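Local coordinates for protein particle-associated lyase (Acinetobacter bacteriophage AP22, PDB 4Y9V) that probably cleaves the capsular polysaccharide of Acinetobacter baumannii by a lyase reaction, as the tailspike with which the phage attacks its host's capsule, at residues N67-S71 with I90-F96; S119-T125 with I201-N207; A143-G149 with V177-N183; V153-T157 with G308-V313; F160-P164 with G338-R342. All coordinates share one frame; numbering follows the deposited sequence.

In the fold
The chain forms a pectin lyase-like parallel beta-helix, from which an Ig-like region projects. Contact 1 lies toward the N-terminal end, where helix 63-71 meets strand 89-92. Contacts 2 and 3, with centres about 13 Å apart, both lie in the Ig-like region and touch through Lys205 and Gln145 and through Ile123 and Ile146. Contact 4, centred about 9 Å from contact 2, joins strand 151-156, the neighbour of strand 201-207, to a beta-helix loop; its Gly308 belongs to the glycan pocket. Contact 5, centred about 12 Å from contact 4, makes a second join to the beta-helix, and the side chain of Asn339 lies about 4 Å from a bound 2-acetamido-2-deoxy-beta-D-mannopyranuronic acid.

Contact 1. Residues N67-S71 with I90-F96; sequences NQVKS and IEFTDDF
Lys70 spans the gap between helix 63-71 and strand 89-92, its NZ donating a hydrogen bond to Glu91 O at 2.7 Å. The ammonium nitrogen sits 25° from the plane of that carbonyl. Its chain runs extended until the last torsion (chi4 69°) turns NZ onto the strand, and on the way CD rests 3.9 Å from Phe92 CD2. One turn earlier in the helix, the Asn67 amide crosses the end of the Ile90 side chain at a slant, Asn67 OD1 3.7 Å from Ile90 CG2. Two residues after Asn67, Val69 CG1 meets the edge of the Phe96 ring in its plane, 3.9 Å from CE2, while Phe92 CE2 lies over one face of that ring, offset toward its rim.

Two waters extend the polar seam: one links Asn67 OD1 to Glu91 N, the other links Lys70 NZ to Thr93 N. Further out, Phe114 and Phe98 meet Phe92 and Phe96, respectively, edge-to-face, and Tyr50 of helix 47-54 packs on Val69. Ile90 and Phe92 bond through their backbones to strand 113-125, so the lysine and the two waters satisfy Glu91 N and O, on the strand's other edge, and Thr93 N just beyond the strand, beside an aromatic cluster.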
# COMPACT_ATOMS: atom_id res chain seq x y z
N ASN A 67 -34.22 -20.52 -21.22
CA ASN A 67 -35.39 -19.73 -20.79
C ASN A 67 -36.38 -20.61 -20.01
O ASN A 67 -36.97 -20.14 -19.04
CB ASN A 67 -36.03 -19.05 -21.97
CG ASN A 67 -35.33 -17.77 -22.40
OD1 ASN A 67 -34.74 -17.10 -21.51
ND2 ASN A 67 -35.32 -17.43 -23.65
N GLN A 68 -36.58 -21.88 -20.44
CA GLN A 68 -37.52 -22.73 -19.72
C GLN A 68 -36.99 -23.09 -18.33
O GLN A 68 -37.76 -23.10 -17.37
CB GLN A 68 -37.83 -24.00 -20.53
CG GLN A 68 -38.98 -24.77 -19.91
CD GLN A 68 -40.29 -24.01 -20.05
OE1 GLN A 68 -40.56 -23.42 -21.11
NE2 GLN A 68 -41.08 -24.01 -19.02
N VAL A 69 -35.70 -23.39 -18.22
CA VAL A 69 -35.11 -23.71 -16.91
C VAL A 69 -35.34 -22.53 -15.94
O VAL A 69 -35.82 -22.79 -14.82
CB VAL A 69 -33.61 -24.01 -17.06
CG1 VAL A 69 -32.96 -24.10 -15.68
CG2 VAL A 69 -33.36 -25.28 -17.86
N LYS A 70 -35.04 -21.33 -16.36
CA LYS A 70 -35.18 -20.18 -15.46
C LYS A 70 -36.66 -19.90 -15.19
O LYS A 70 -37.05 -19.54 -14.09
CB LYS A 70 -34.42 -18.95 -15.92
CG LYS A 70 -34.95 -18.16 -17.02
CD LYS A 70 -34.03 -16.99 -17.48
CE LYS A 70 -34.82 -16.03 -18.40
NZ LYS A 70 -35.86 -15.27 -17.71
N SER A 71 -37.53 -20.13 -16.17
CA SER A 71 -38.95 -19.89 -16.01
C SER A 71 -39.54 -20.90 -15.03
O SER A 71 -40.55 -20.66 -14.30
CB SER A 71 -39.67 -20.01 -17.33
OG SER A 71 -39.33 -18.92 -18.19
N ILE A 90 -30.50 -13.84 -23.05
CA ILE A 90 -31.13 -14.52 -21.93
C ILE A 90 -31.10 -13.52 -20.74
O ILE A 90 -30.03 -13.13 -20.31
CB ILE A 90 -30.43 -15.81 -21.56
CG1 ILE A 90 -30.19 -16.69 -22.78
CG2 ILE A 90 -31.21 -16.54 -20.47
CD1 ILE A 90 -31.45 -17.14 -23.52
N GLU A 91 -32.29 -13.15 -20.27
CA GLU A 91 -32.47 -12.12 -19.25
C GLU A 91 -32.88 -12.79 -17.96
O GLU A 91 -34.00 -13.25 -17.80
CB GLU A 91 -33.49 -11.05 -19.68
CG GLU A 91 -33.03 -10.29 -20.92
CD GLU A 91 -33.97 -9.19 -21.34
OE1 GLU A 91 -34.26 -8.34 -20.49
OE2 GLU A 91 -34.44 -9.07 -22.51
N PHE A 92 -31.93 -12.90 -17.04
CA PHE A 92 -32.18 -13.45 -15.71
C PHE A 92 -32.65 -12.31 -14.81
O PHE A 92 -31.95 -11.33 -14.65
CB PHE A 92 -30.92 -14.08 -15.13
CG PHE A 92 -30.29 -15.17 -15.97
CD1 PHE A 92 -29.39 -14.91 -17.01
CD2 PHE A 92 -30.62 -16.51 -15.71
CE1 PHE A 92 -28.87 -15.91 -17.74
CE2 PHE A 92 -30.07 -17.52 -16.47
CZ PHE A 92 -29.18 -17.22 -17.48
N THR A 93 -33.82 -12.48 -14.21
CA THR A 93 -34.38 -11.51 -13.30
C THR A 93 -34.71 -12.08 -11.93
O THR A 93 -35.26 -11.37 -11.12
CB THR A 93 -35.61 -10.81 -13.89
OG1 THR A 93 -36.59 -11.83 -14.21
CG2 THR A 93 -35.30 -10.13 -15.20
N ASP A 94 -34.39 -13.34 -11.72
CA ASP A 94 -34.47 -14.01 -10.44
C ASP A 94 -33.13 -14.68 -10.17
O ASP A 94 -32.36 -14.98 -11.11
CB ASP A 94 -35.60 -15.09 -10.39
CG ASP A 94 -36.92 -14.33 -10.20
OD1 ASP A 94 -37.09 -13.68 -9.12
OD2 ASP A 94 -37.76 -14.31 -11.07
N ASP A 95 -32.84 -14.96 -8.91
CA ASP A 95 -31.64 -15.65 -8.52
C ASP A 95 -31.45 -16.91 -9.35
O ASP A 95 -32.40 -17.63 -9.62
CB ASP A 95 -31.67 -16.04 -7.05
CG ASP A 95 -31.81 -14.86 -6.11
OD1 ASP A 95 -31.52 -13.72 -6.48
OD2 ASP A 95 -32.20 -15.15 -4.92
N PHE A 96 -30.20 -17.20 -9.74
CA PHE A 96 -29.88 -18.34 -10.57
C PHE A 96 -28.43 -18.68 -10.36
O PHE A 96 -27.62 -17.77 -10.29
CB PHE A 96 -30.15 -17.99 -12.05
CG PHE A 96 -30.15 -19.19 -12.95
CD1 PHE A 96 -29.00 -19.64 -13.57
CD2 PHE A 96 -31.34 -19.87 -13.17
CE1 PHE A 96 -29.03 -20.77 -14.41
CE2 PHE A 96 -31.35 -20.97 -13.99
CZ PHE A 96 -30.22 -21.43 -14.61
O HOH W 1 -34.76 -14.25 -21.51
O HOH W 2 -35.26 -14.88 -14.94

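Contact 2. Residues S119-T125 with I201-N207; sequences SHTQITT and IVILKVN
Thr124 O is gripped from opposite faces of its carbonyl plane, by Ile203 N at 2.9 Å and by Gln122 NE2 at 3.2 Å. Neither donor lies in that plane; the amide nitrogen of Gln122 stands 58° out of it. The site is a classic beta bulge in the antiparallel pairing of strands 113-125 and 201-207, within the Ig-like region: Ile123 and Thr124 both face Ile203, whose O accepts a bond from Ile123 N at 2.9 Å and a weak one from Thr124 N. Before the bulge the ladder is regular, with Ser119 opposite Asn207 and Thr121 opposite Lys205 as hydrogen-bonded pairs.

To reach Thr124 O, the extended Gln122 chain crosses Val202 at about a right angle, and Val202 CG1 packs on the amide 3.5 Å from OE1. The branches of Ile123, in the bulge, settle against the base of Lys205, Ile123 CG2 lying 4.0 Å from Lys205 CB. The far end of that lysine forms a salt bridge with Asp150 and a hydrogen bond to Gln145 O. The side chains of Thr124 and Ile203 lie side by side, pointing the same way.

His120 projects on the same face as Leu204, alongside it; its ND1, hydrogen-bonded to Tyr233 OH, is 3.7 Å from Leu204 CD1.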
# COMPACT_ATOMS: atom_id res chain seq x y z
N SER A 119 -33.75 -5.11 -9.82
CA SER A 119 -34.71 -4.11 -10.27
C SER A 119 -34.75 -2.93 -9.30
O SER A 119 -34.36 -3.06 -8.14
CB SER A 119 -36.10 -4.71 -10.43
OG SER A 119 -36.57 -5.18 -9.21
N HIS A 120 -35.28 -1.83 -9.78
CA HIS A 120 -35.55 -0.69 -8.93
C HIS A 120 -36.99 -0.23 -9.07
O HIS A 120 -37.70 -0.55 -10.04
CB HIS A 120 -34.56 0.45 -9.22
CG HIS A 120 -34.64 1.11 -10.57
ND1 HIS A 120 -33.59 1.79 -11.10
CD2 HIS A 120 -35.69 1.22 -11.43
CE1 HIS A 120 -33.97 2.30 -12.26
NE2 HIS A 120 -35.23 1.97 -12.51
N THR A 121 -37.48 0.59 -8.14
CA THR A 121 -38.68 1.39 -8.26
C THR A 121 -38.36 2.76 -7.64
O THR A 121 -37.63 2.82 -6.68
CB THR A 121 -39.96 0.87 -7.59
OG1 THR A 121 -39.69 0.66 -6.18
CG2 THR A 121 -40.47 -0.42 -8.15
N GLN A 122 -38.96 3.86 -8.13
CA GLN A 122 -38.93 5.13 -7.44
C GLN A 122 -39.95 5.11 -6.35
O GLN A 122 -41.17 5.05 -6.61
CB GLN A 122 -39.21 6.36 -8.32
CG GLN A 122 -39.18 7.63 -7.48
CD GLN A 122 -39.31 8.93 -8.25
OE1 GLN A 122 -39.10 8.96 -9.47
NE2 GLN A 122 -39.63 9.99 -7.54
N ILE A 123 -39.51 5.13 -5.13
CA ILE A 123 -40.42 5.11 -3.99
C ILE A 123 -40.75 6.50 -3.46
O ILE A 123 -41.85 6.67 -2.94
CB ILE A 123 -39.90 4.19 -2.89
CG1 ILE A 123 -38.45 4.50 -2.47
CG2 ILE A 123 -40.10 2.72 -3.27
CD1 ILE A 123 -38.12 4.04 -1.05
N THR A 124 -39.84 7.46 -3.59
CA THR A 124 -40.11 8.77 -2.99
C THR A 124 -39.14 9.80 -3.55
O THR A 124 -38.45 9.56 -4.55
CB THR A 124 -40.15 8.64 -1.45
OG1 THR A 124 -40.65 9.85 -0.87
CG2 THR A 124 -38.82 8.34 -0.82
N THR A 125 -39.09 10.95 -2.89
CA THR A 125 -38.24 12.08 -3.23
C THR A 125 -37.57 12.56 -1.94
O THR A 125 -38.03 12.30 -0.82
CB THR A 125 -38.99 13.22 -3.91
OG1 THR A 125 -40.03 13.66 -3.05
CG2 THR A 125 -39.52 12.81 -5.27
N ILE A 201 -34.31 15.34 -7.12
CA ILE A 201 -33.69 14.21 -6.42
C ILE A 201 -34.71 13.16 -6.12
O ILE A 201 -35.64 13.35 -5.32
CB ILE A 201 -32.99 14.64 -5.12
CG1 ILE A 201 -32.11 15.85 -5.24
CG2 ILE A 201 -32.23 13.43 -4.54
CD1 ILE A 201 -30.98 15.71 -6.26
N VAL A 202 -34.60 12.00 -6.76
CA VAL A 202 -35.48 10.88 -6.57
C VAL A 202 -34.78 9.87 -5.67
O VAL A 202 -33.55 9.80 -5.59
CB VAL A 202 -35.94 10.24 -7.89
CG1 VAL A 202 -36.60 11.32 -8.76
CG2 VAL A 202 -34.81 9.56 -8.63
N ILE A 203 -35.61 9.06 -4.99
CA ILE A 203 -35.15 7.99 -4.12
C ILE A 203 -35.69 6.66 -4.70
O ILE A 203 -36.91 6.48 -4.79
CB ILE A 203 -35.62 8.17 -2.68
CG1 ILE A 203 -35.25 9.53 -2.09
CG2 ILE A 203 -35.13 7.03 -1.80
CD1 ILE A 203 -33.76 9.81 -2.00
N LEU A 204 -34.78 5.79 -5.08
CA LEU A 204 -35.10 4.48 -5.61
C LEU A 204 -34.85 3.43 -4.54
O LEU A 204 -33.97 3.59 -3.70
CB LEU A 204 -34.26 4.12 -6.83
CG LEU A 204 -34.05 5.24 -7.86
CD1 LEU A 204 -33.13 4.78 -8.98
CD2 LEU A 204 -35.38 5.76 -8.41
N LYS A 205 -35.59 2.32 -4.61
CA LYS A 205 -35.33 1.15 -3.81
C LYS A 205 -34.95 0.01 -4.72
O LYS A 205 -35.68 -0.22 -5.71
CB LYS A 205 -36.57 0.80 -2.96
CG LYS A 205 -36.40 -0.42 -2.10
CD LYS A 205 -37.49 -0.59 -1.09
CE LYS A 205 -37.45 -1.96 -0.42
NZ LYS A 205 -38.32 -2.01 0.78
N VAL A 206 -33.90 -0.72 -4.39
CA VAL A 206 -33.38 -1.81 -5.21
C VAL A 206 -33.77 -3.15 -4.64
O VAL A 206 -33.67 -3.38 -3.45
CB VAL A 206 -31.84 -1.70 -5.33
CG1 VAL A 206 -31.29 -2.78 -6.25
CG2 VAL A 206 -31.41 -0.32 -5.81
N ASN A 207 -34.14 -4.06 -5.55
CA ASN A 207 -34.35 -5.48 -5.23
C ASN A 207 -33.24 -6.23 -5.96
O ASN A 207 -33.33 -6.37 -7.19
CB ASN A 207 -35.74 -5.89 -5.76
CG ASN A 207 -36.09 -7.32 -5.42
OD1 ASN A 207 -35.24 -8.04 -4.98
ND2 ASN A 207 -37.36 -7.68 -5.65
O HOH W 3 -35.57 -8.01 -8.75
O HOH W 4 -37.76 -2.03 -5.80

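Contact 3. Residues A143-G149 with V177-N183; sequences ASQIQKG and VASVSGN
The flat carboxamide of Asn183 meets the backbone of Ala143 through its oxygen, OD1 accepting a hydrogen bond from Ala143 N at 3.1 Å. The donor is tilted 34° from the amide plane, and the bond is bent to 140° at the hydrogen. The methyl of Ala143 lies close by, its CB 3.4 Å from Gly182 O, and also packs on Val180 CG1.

Ala143 opens a type I beta turn that ends at Ile146, bringing the isoleucine side chain onto the strand. There Ile146 CG2, anti to the backbone N, touches Val177 CG2 and Val180 CG2, 3.8 Å from each; the isoleucine side chain crosses both valines at about a right angle. The loop thus packs on the end of strand 172-181 of the Ig-like region, which forms a hairpin with 184-187 and carries a classic bulge in which Ala178 and Ser179 both face Lys186.

At the other end, Gly149 N donates to Val177 O at 2.9 Å, nearly straight at 169°. Lys148 lies alongside Ala178 O, with CG 3.4 Å away; a water donating to the same oxygen is weakly held by Lys148 NZ, which also makes a weak bond to Asn270 O of a neighbouring subunit.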
# COMPACT_ATOMS: atom_id res chain seq x y z
N ALA A 143 -41.78 7.42 3.64
CA ALA A 143 -40.90 6.34 4.06
C ALA A 143 -41.67 5.05 4.28
O ALA A 143 -41.11 4.08 4.81
CB ALA A 143 -40.20 6.73 5.36
N SER A 144 -42.92 4.95 3.82
CA SER A 144 -43.73 3.78 4.10
C SER A 144 -43.23 2.51 3.46
O SER A 144 -43.60 1.41 3.90
CB SER A 144 -45.16 4.05 3.66
OG SER A 144 -45.33 4.18 2.28
N GLN A 145 -42.38 2.60 2.44
CA GLN A 145 -41.83 1.44 1.76
C GLN A 145 -40.37 1.21 2.11
O GLN A 145 -39.70 0.41 1.44
CB GLN A 145 -42.06 1.53 0.27
CG GLN A 145 -43.52 1.90 -0.13
CD GLN A 145 -44.55 0.94 0.35
OE1 GLN A 145 -44.37 -0.29 0.13
NE2 GLN A 145 -45.61 1.44 0.99
N ILE A 146 -39.86 1.82 3.14
CA ILE A 146 -38.45 1.75 3.54
C ILE A 146 -38.30 1.00 4.84
O ILE A 146 -38.98 1.27 5.81
CB ILE A 146 -37.82 3.16 3.65
CG1 ILE A 146 -38.02 3.94 2.38
CG2 ILE A 146 -36.32 3.02 4.00
CD1 ILE A 146 -37.51 5.37 2.43
N GLN A 147 -37.34 0.08 4.84
CA GLN A 147 -36.99 -0.52 6.12
C GLN A 147 -35.48 -0.69 6.22
O GLN A 147 -34.72 -0.63 5.26
CB GLN A 147 -37.68 -1.86 6.36
CG GLN A 147 -37.19 -2.89 5.38
CD GLN A 147 -37.92 -4.23 5.55
OE1 GLN A 147 -37.48 -5.19 6.19
NE2 GLN A 147 -39.09 -4.35 4.93
N LYS A 148 -35.09 -0.85 7.46
CA LYS A 148 -33.71 -1.14 7.78
C LYS A 148 -33.10 -2.19 6.89
O LYS A 148 -33.68 -3.23 6.64
CB LYS A 148 -33.85 -1.50 9.29
CG LYS A 148 -32.48 -1.69 9.81
CD LYS A 148 -32.55 -2.28 11.24
CE LYS A 148 -33.18 -1.31 12.17
NZ LYS A 148 -32.88 -1.71 13.58
N GLY A 149 -31.90 -1.98 6.33
CA GLY A 149 -31.20 -2.87 5.45
C GLY A 149 -31.46 -2.64 3.98
O GLY A 149 -30.75 -3.24 3.15
N VAL A 177 -29.94 1.54 4.51
CA VAL A 177 -30.70 2.13 5.60
C VAL A 177 -30.30 1.51 6.94
O VAL A 177 -30.32 0.30 7.12
CB VAL A 177 -32.20 1.93 5.34
CG1 VAL A 177 -33.02 2.47 6.50
CG2 VAL A 177 -32.59 2.61 4.05
N ALA A 178 -30.00 2.39 7.90
CA ALA A 178 -29.73 2.03 9.28
C ALA A 178 -30.99 2.06 10.15
O ALA A 178 -31.16 1.23 11.04
CB ALA A 178 -28.66 2.92 9.86
N SER A 179 -31.87 3.05 9.96
CA SER A 179 -33.10 3.14 10.73
C SER A 179 -34.04 4.09 10.01
O SER A 179 -33.63 4.93 9.23
CB SER A 179 -32.86 3.57 12.16
OG SER A 179 -32.37 4.91 12.20
N VAL A 180 -35.33 3.92 10.34
CA VAL A 180 -36.39 4.80 9.85
C VAL A 180 -37.19 5.29 11.07
O VAL A 180 -37.61 4.45 11.86
CB VAL A 180 -37.31 4.09 8.88
CG1 VAL A 180 -38.39 5.02 8.33
CG2 VAL A 180 -36.55 3.50 7.72
N SER A 181 -37.41 6.58 11.17
CA SER A 181 -38.21 7.18 12.24
C SER A 181 -39.11 8.21 11.55
O SER A 181 -38.63 9.24 11.10
CB SER A 181 -37.33 7.84 13.27
OG SER A 181 -38.12 8.39 14.32
N GLY A 182 -40.40 7.90 11.45
CA GLY A 182 -41.29 8.74 10.68
C GLY A 182 -40.79 8.82 9.24
O GLY A 182 -40.55 7.77 8.62
N ASN A 183 -40.56 9.99 8.72
CA ASN A 183 -40.02 10.18 7.38
C ASN A 183 -38.52 10.46 7.39
O ASN A 183 -37.98 10.85 6.34
CB ASN A 183 -40.77 11.31 6.65
CG ASN A 183 -42.13 10.79 6.07
OD1 ASN A 183 -42.35 9.57 5.74
ND2 ASN A 183 -43.02 11.68 5.81
O HOH W 5 -30.03 -0.75 12.61

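Contact 4. Residues V153-T157 with G308-V313; sequences VIYCT and GDLGCV
This is a buried, largely apolar contact in which Tyr155, on strand 151-156 of the Ig-like region, lies against a tight loop of the beta-helix. One face of its ring is covered by backbone: Gly311 N stands 3.5 Å above the plane, over the centre. Gly311 CA makes a CH-pi contact, 4.2 Å from the Tyr155 ring centroid and 23° off the normal. With chi1 at -172°, the Tyr155 ring is swung away from the backbone N and out across the loop.

The loop is a type II beta turn from Asp309 to Cys312, closed by Cys312 N to Asp309 O, with Gly311 at its third position, and overlapped by an inverse gamma turn centred on Cys312. Leu310 CD1 touches Tyr155 CD2 at 3.7 Å; beside the ring, Val153 CG1 meets Val313 CG1 at 3.7 Å.

The phenol oxygen is held at the ring edge. Tyr155 OH donates to an in-plane water at 2.6 Å, and that water donates to Cys312 O at 2.8 Å. Arg170 NH1 bonds to both Tyr155 OH and Gly308 O, so it ties the tyrosine to the start of the loop, where Gly308 touches the bound 2-acetamido-2-deoxy-alpha-D-fucopyranose of the glycan.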
# COMPACT_ATOMS: atom_id res chain seq x y z
N VAL A 153 -31.19 4.23 -3.66
CA VAL A 153 -30.40 5.07 -4.57
C VAL A 153 -30.93 6.49 -4.43
O VAL A 153 -32.12 6.76 -4.59
CB VAL A 153 -30.54 4.64 -6.03
CG1 VAL A 153 -29.53 5.40 -6.89
CG2 VAL A 153 -30.38 3.12 -6.20
N ILE A 154 -30.01 7.43 -4.13
CA ILE A 154 -30.27 8.85 -4.25
C ILE A 154 -29.82 9.21 -5.66
O ILE A 154 -28.69 8.91 -6.04
CB ILE A 154 -29.45 9.64 -3.21
CG1 ILE A 154 -29.79 9.23 -1.79
CG2 ILE A 154 -29.59 11.15 -3.43
CD1 ILE A 154 -28.80 9.68 -0.73
N TYR A 155 -30.68 9.85 -6.47
CA TYR A 155 -30.31 10.13 -7.86
C TYR A 155 -30.91 11.43 -8.32
O TYR A 155 -32.11 11.67 -8.15
CB TYR A 155 -30.76 8.97 -8.79
CG TYR A 155 -30.26 9.09 -10.21
CD1 TYR A 155 -28.95 8.78 -10.54
CD2 TYR A 155 -31.09 9.54 -11.22
CE1 TYR A 155 -28.47 8.90 -11.83
CE2 TYR A 155 -30.63 9.65 -12.53
CZ TYR A 155 -29.33 9.33 -12.84
OH TYR A 155 -28.92 9.46 -14.15
N CYS A 156 -30.06 12.27 -8.90
CA CYS A 156 -30.52 13.53 -9.52
C CYS A 156 -30.73 13.31 -11.01
O CYS A 156 -29.83 12.94 -11.73
CB CYS A 156 -29.46 14.59 -9.29
SG CYS A 156 -29.92 16.20 -10.02
N THR A 157 -31.98 13.59 -11.46
CA THR A 157 -32.31 13.34 -12.86
C THR A 157 -31.83 14.42 -13.81
O THR A 157 -31.92 14.24 -15.02
CB THR A 157 -33.83 13.11 -12.99
OG1 THR A 157 -34.53 14.22 -12.48
CG2 THR A 157 -34.30 11.89 -12.22
N GLY A 308 -26.21 6.33 -18.50
CA GLY A 308 -27.06 7.43 -18.13
C GLY A 308 -28.50 7.10 -17.84
O GLY A 308 -29.33 8.01 -17.83
N ASP A 309 -28.84 5.84 -17.59
CA ASP A 309 -30.18 5.53 -17.18
C ASP A 309 -30.41 5.94 -15.71
O ASP A 309 -29.47 6.16 -14.95
CB ASP A 309 -30.45 4.04 -17.37
CG ASP A 309 -30.57 3.59 -18.80
OD1 ASP A 309 -30.47 4.44 -19.73
OD2 ASP A 309 -30.73 2.36 -19.00
N LEU A 310 -31.68 5.99 -15.34
CA LEU A 310 -32.08 6.22 -13.96
C LEU A 310 -31.29 5.29 -13.03
O LEU A 310 -31.28 4.08 -13.22
CB LEU A 310 -33.59 5.97 -13.86
CG LEU A 310 -34.22 6.27 -12.51
CD1 LEU A 310 -34.18 7.76 -12.26
CD2 LEU A 310 -35.66 5.80 -12.48
N GLY A 311 -30.67 5.87 -11.99
CA GLY A 311 -29.89 5.09 -11.05
C GLY A 311 -28.42 4.91 -11.39
O GLY A 311 -27.69 4.31 -10.60
N CYS A 312 -27.99 5.42 -12.54
CA CYS A 312 -26.59 5.31 -12.96
C CYS A 312 -25.73 6.38 -12.24
O CYS A 312 -25.36 7.41 -12.79
CB CYS A 312 -26.49 5.42 -14.46
SG CYS A 312 -27.11 3.93 -15.31
N VAL A 313 -25.43 6.08 -10.98
CA VAL A 313 -24.70 6.96 -10.08
C VAL A 313 -23.23 7.06 -10.50
O VAL A 313 -22.69 6.18 -11.17
CB VAL A 313 -24.80 6.42 -8.64
CG1 VAL A 313 -26.24 6.47 -8.13
CG2 VAL A 313 -24.20 5.03 -8.50
O HOH W 6 -26.44 8.94 -14.88

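Contact 5. Residues F160-P164 with G338-R342; sequences FSYSP and GNVER. With EDO (1,2-ethanediol), chain D.
Tyr162 and Glu341 make the direct polar link between loop 160-164 of the Ig-like region and the pectin lyase-like beta-helix. Tyr162 OH donates to Glu341 OE1 at 2.7 Å, reaching the anti side of the carboxylate 27° out of its plane; ring and carboxylate are turned 58° apart. Glu341 CG lies between its backbone N and carbonyl carbon (chi1 63°), and the chain then extends to bring OE1 to the phenol. The same oxygen takes a second bond from O2 of a 1,2-ethanediol, probably from the crystallisation liquor, at 2.8 Å. Glu341 OE2 is held in turn by a salt bridge to Arg316 NE, fixing the carboxylate at both oxygens. Asn339 ND2 hydrogen-bonds to Gly305 O, a residue of the glycan pocket.

Van der Waals contacts come from the chain just before Glu341. Gly338 O lies at the edge of the Tyr162 ring, in its plane, 3.5 Å from CE2, and Asn339 CA approaches the same CE2 at 3.8 Å.

A cation-pi contact joins Arg382 to the same ring.

A bridging water completes the join: it accepts from Ser163 OG at 2.6 Å and donates to Gly338 O at 2.7 Å.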
# COMPACT_ATOMS: atom_id res chain seq x y z
N PHE A 160 -25.82 16.79 -16.21
CA PHE A 160 -24.60 17.47 -15.79
C PHE A 160 -24.57 17.73 -14.27
O PHE A 160 -23.73 18.48 -13.80
CB PHE A 160 -24.34 18.80 -16.53
CG PHE A 160 -24.27 18.67 -18.03
CD1 PHE A 160 -23.13 18.19 -18.64
CD2 PHE A 160 -25.32 19.07 -18.84
CE1 PHE A 160 -23.03 18.15 -20.02
CE2 PHE A 160 -25.23 19.00 -20.21
CZ PHE A 160 -24.07 18.54 -20.82
N SER A 161 -25.42 17.08 -13.48
CA SER A 161 -25.51 17.42 -12.08
C SER A 161 -24.34 16.90 -11.25
O SER A 161 -24.14 17.39 -10.13
CB SER A 161 -26.86 17.01 -11.48
OG SER A 161 -27.11 15.61 -11.69
N TYR A 162 -23.57 15.96 -11.78
CA TYR A 162 -22.30 15.59 -11.18
C TYR A 162 -21.12 16.33 -11.86
O TYR A 162 -20.28 16.90 -11.18
CB TYR A 162 -22.04 14.06 -11.22
CG TYR A 162 -20.75 13.66 -10.55
CD1 TYR A 162 -20.64 13.65 -9.19
CD2 TYR A 162 -19.63 13.31 -11.30
CE1 TYR A 162 -19.44 13.29 -8.55
CE2 TYR A 162 -18.45 12.96 -10.69
CZ TYR A 162 -18.34 12.94 -9.32
OH TYR A 162 -17.13 12.60 -8.78
N SER A 163 -21.05 16.29 -13.18
CA SER A 163 -19.93 16.87 -13.90
C SER A 163 -20.40 17.53 -15.18
O SER A 163 -21.30 17.04 -15.85
CB SER A 163 -18.94 15.78 -14.25
OG SER A 163 -18.03 16.20 -15.27
N PRO A 164 -19.73 18.65 -15.55
CA PRO A 164 -20.09 19.37 -16.76
C PRO A 164 -19.60 18.72 -18.04
O PRO A 164 -19.91 19.21 -19.15
CB PRO A 164 -19.42 20.74 -16.54
CG PRO A 164 -18.14 20.37 -15.77
CD PRO A 164 -18.66 19.33 -14.79
N GLY A 338 -14.79 10.64 -16.14
CA GLY A 338 -15.13 11.81 -15.36
C GLY A 338 -16.30 11.69 -14.39
O GLY A 338 -16.57 12.65 -13.68
N ASN A 339 -16.97 10.54 -14.33
CA ASN A 339 -17.91 10.27 -13.26
C ASN A 339 -17.35 9.36 -12.17
O ASN A 339 -18.15 8.76 -11.46
CB ASN A 339 -19.22 9.68 -13.80
CG ASN A 339 -18.98 8.24 -14.27
OD1 ASN A 339 -17.91 7.92 -14.74
ND2 ASN A 339 -20.02 7.43 -14.17
N VAL A 340 -16.02 9.29 -12.05
CA VAL A 340 -15.36 8.40 -11.11
C VAL A 340 -14.57 9.22 -10.09
O VAL A 340 -13.71 10.01 -10.46
CB VAL A 340 -14.38 7.46 -11.83
CG1 VAL A 340 -13.68 6.54 -10.83
CG2 VAL A 340 -15.10 6.66 -12.91
N GLU A 341 -14.83 8.96 -8.81
CA GLU A 341 -14.08 9.57 -7.71
C GLU A 341 -13.72 8.47 -6.71
O GLU A 341 -14.24 7.35 -6.75
CB GLU A 341 -14.86 10.70 -7.04
CG GLU A 341 -16.16 10.25 -6.38
CD GLU A 341 -16.88 11.31 -5.59
OE1 GLU A 341 -17.05 12.44 -6.10
OE2 GLU A 341 -17.36 10.99 -4.45
N ARG A 342 -12.89 8.81 -5.73
CA ARG A 342 -12.62 7.89 -4.61
C ARG A 342 -12.16 6.51 -5.14
O ARG A 342 -12.59 5.48 -4.61
CB ARG A 342 -13.79 7.79 -3.64
CG ARG A 342 -14.32 9.11 -3.09
CD ARG A 342 -13.45 9.74 -2.03
NE ARG A 342 -14.31 10.80 -1.44
CZ ARG A 342 -14.85 11.00 -0.25
NH1 ARG A 342 -14.55 10.17 0.73
NH2 ARG A 342 -15.62 12.05 -0.05
C1 EDO D . -14.43 14.51 -7.51
O1 EDO D . -14.69 15.78 -7.94
C2 EDO D . -14.21 14.42 -6.04
O2 EDO D . -15.43 14.61 -5.35
O HOH W 7 -15.83 15.23 -14.22